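Local coordinates for Lmo0812 protein (Listeria monocytogenes serovar 1/2a, PDB 4YF1), which probably hydrolyses guanosine-3',5'-bis(diphosphate), removing its 3'-diphosphate, as an all-helical member of the HD-domain family, at residues 123-128 and 179-184. Sequence-based numbering, arbitrary orientation. Where two conformers were deposited one is given.
Sequences DNLTSV and RLVKWI
Leu125 reaches across to Leu180, Val181 and Ile184, and nearly everything that joins helix 111-132 to helix 172-184 here is aliphatic. Leu125 has its CG anti to the carbonyl carbon (chi1 -70°), and with chi2 at -163° its CD1 meets Val181 CG2 at 3.6 Å. The second branch, CD2, comes 4.1 Å from Ile184 CD1, while Leu125 CB rests 4.0 Å from Leu180 CD1. The CD1 methyl of Leu180 lies over the backbone at Leu125 and Thr126, 3.6 Å from Thr126 OG1. Ile184 works with its tip: its CD1 methyl ends against helix 111-132, 3.8 Å from Val128 CG1 and equally far from the carbonyl O of Leu125. The side chains of Val128 and Ile184 cross at about a right angle.

No hydrogen bond spans the two segments. The hydroxyl of Thr126 stays within its own helix, bonded to the O of Leu122, so Leu180 meets a polar atom that is already engaged. The segment axes come within 10.1 Å and cross at 36°, with both chains running broadly the same way.

Helix 147-160 closes one flank, where Asn154 touches both Leu125 and Val181; Leu122 and Lys129 extend the bed under Leu180. On the side of helix 111-132 facing away from helix 172-184, Asp123 hydrogen-bonds His35 and Asn38 of helix 35-45 through its two carboxylate oxygens. His35 is part of a set of residues consistent with the metal site of HD-domain proteins, with no metal bound to it here; helix 111-132 probably contributes to that cluster, and helix 172-184 packs on another of its faces.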
loop_
_atom_site.group_PDB
_atom_site.type_symbol
_atom_site.label_atom_id
_atom_site.label_comp_id
_atom_site.label_asym_id
_atom_site.label_seq_id
_atom_site.Cartn_x
_atom_site.Cartn_y
_atom_site.Cartn_z
ATOM N N ASP A 123 11.447 -1.754 -11.120
ATOM C CA ASP A 123 10.863 -3.072 -10.947
ATOM C C ASP A 123 10.467 -3.666 -12.321
ATOM O O ASP A 123 10.634 -4.865 -12.527
ATOM C CB ASP A 123 9.657 -3.064 -10.031
ATOM C CG ASP A 123 9.126 -4.466 -9.774
ATOM O OD1 ASP A 123 9.849 -5.308 -9.174
ATOM O OD2 ASP A 123 7.979 -4.727 -10.156
ATOM N N ASN A 124 9.922 -2.830 -13.214
ATOM C CA ASN A 124 9.548 -3.283 -14.586
ATOM C C ASN A 124 10.759 -3.837 -15.342
ATOM O O ASN A 124 10.690 -4.937 -15.874
ATOM C CB ASN A 124 8.932 -2.135 -15.407
ATOM C CG ASN A 124 7.538 -1.734 -14.944
ATOM O OD1 ASN A 124 6.897 -2.420 -14.136
ATOM N ND2 ASN A 124 7.045 -0.605 -15.479
ATOM N N LEU A 125 11.850 -3.072 -15.419
ATOM C CA LEU A 125 13.070 -3.544 -16.114
ATOM C C LEU A 125 13.728 -4.750 -15.451
ATOM O O LEU A 125 14.337 -5.597 -16.141
ATOM C CB LEU A 125 14.111 -2.464 -16.353
ATOM C CG LEU A 125 13.814 -1.377 -17.354
ATOM C CD1 LEU A 125 15.136 -0.723 -17.686
ATOM C CD2 LEU A 125 13.161 -1.931 -18.621
ATOM N N THR A 126 13.615 -4.848 -14.128
ATOM C CA THR A 126 14.114 -6.029 -13.436
ATOM C C THR A 126 13.420 -7.273 -14.032
ATOM O O THR A 126 14.087 -8.274 -14.319
ATOM C CB THR A 126 13.881 -5.924 -11.939
ATOM O OG1 THR A 126 14.667 -4.826 -11.445
ATOM C CG2 THR A 126 14.283 -7.205 -11.226
ATOM N N SER A 127 12.108 -7.193 -14.250
ATOM C CA SER A 127 11.376 -8.327 -14.839
ATOM C C SER A 127 11.761 -8.555 -16.298
ATOM O O SER A 127 11.780 -9.703 -16.760
ATOM C CB SER A 127 9.864 -8.132 -14.707
ATOM O OG SER A 127 9.529 -8.025 -13.324
ATOM N N VAL A 128 12.056 -7.472 -17.019
ATOM C CA VAL A 128 12.493 -7.574 -18.402
ATOM C C VAL A 128 13.846 -8.296 -18.463
ATOM O O VAL A 128 13.991 -9.248 -19.226
ATOM C CB VAL A 128 12.594 -6.199 -19.106
ATOM C CG1 VAL A 128 13.225 -6.353 -20.483
ATOM C CG2 VAL A 128 11.219 -5.539 -19.216
ATOM N N ARG A 179 22.047 1.073 -14.620
ATOM C CA ARG A 179 22.750 -0.137 -15.041
ATOM C C ARG A 179 21.845 -1.059 -15.860
ATOM O O ARG A 179 22.281 -1.618 -16.861
ATOM C CB ARG A 179 23.368 -0.902 -13.857
ATOM C CG ARG A 179 24.530 -0.193 -13.175
ATOM C CD ARG A 179 25.277 -1.111 -12.196
ATOM N NE ARG A 179 24.402 -1.780 -11.221
ATOM C CZ ARG A 179 24.037 -1.292 -10.032
ATOM N NH1 ARG A 179 24.439 -0.094 -9.616
ATOM N NH2 ARG A 179 23.238 -2.007 -9.252
ATOM N N LEU A 180 20.592 -1.226 -15.424
ATOM C CA LEU A 180 19.643 -2.034 -16.182
ATOM C C LEU A 180 19.373 -1.477 -17.579
ATOM O O LEU A 180 19.282 -2.256 -18.555
ATOM C CB LEU A 180 18.311 -2.218 -15.457
ATOM C CG LEU A 180 18.203 -3.390 -14.521
ATOM C CD1 LEU A 180 16.969 -3.280 -13.670
ATOM C CD2 LEU A 180 18.177 -4.681 -15.319
ATOM N N VAL A 181 19.210 -0.152 -17.690
ATOM C CA VAL A 181 18.967 0.462 -19.010
ATOM C C VAL A 181 20.155 0.222 -19.940
ATOM O O VAL A 181 19.965 -0.143 -21.125
ATOM C CB VAL A 181 18.609 1.955 -18.877
ATOM C CG1 VAL A 181 18.553 2.660 -20.232
ATOM C CG2 VAL A 181 17.275 2.082 -18.161
ATOM N N LYS A 182 21.360 0.403 -19.409
ATOM C CA LYS A 182 22.599 0.181 -20.167
ATOM C C LYS A 182 22.738 -1.283 -20.608
ATOM O O LYS A 182 23.170 -1.562 -21.741
ATOM C CB LYS A 182 23.810 0.605 -19.333
ATOM C CG LYS A 182 25.142 0.574 -20.072
ATOM C CD LYS A 182 26.243 1.210 -19.238
ATOM C CE LYS A 182 27.570 1.240 -19.980
ATOM N NZ LYS A 182 28.658 1.808 -19.132
ATOM N N TRP A 183 22.341 -2.207 -19.734
ATOM C CA TRP A 183 22.413 -3.649 -20.035
ATOM C C TRP A 183 21.397 -4.066 -21.102
ATOM O O TRP A 183 21.740 -4.759 -22.059
ATOM C CB TRP A 183 22.164 -4.502 -18.781
ATOM C CG TRP A 183 22.519 -5.986 -18.984
ATOM C CD1 TRP A 183 23.733 -6.573 -18.752
ATOM C CD2 TRP A 183 21.650 -7.038 -19.445
ATOM N NE1 TRP A 183 23.677 -7.914 -19.047
ATOM C CE2 TRP A 183 22.414 -8.229 -19.472
ATOM C CE3 TRP A 183 20.309 -7.086 -19.852
ATOM C CZ2 TRP A 183 21.878 -9.465 -19.897
ATOM C CZ3 TRP A 183 19.766 -8.324 -20.261
ATOM C CH2 TRP A 183 20.556 -9.491 -20.283
ATOM N N ILE A 184 20.146 -3.676 -20.919
ATOM C CA ILE A 184 19.102 -4.038 -21.851
ATOM C C ILE A 184 19.216 -3.331 -23.220
ATOM O O ILE A 184 19.048 -3.979 -24.242
ATOM C CB ILE A 184 17.709 -3.816 -21.239
ATOM C CG1 ILE A 184 17.516 -4.756 -20.047
ATOM C CG2 ILE A 184 16.591 -4.011 -22.271
ATOM C CD1 ILE A 184 16.293 -4.461 -19.218
#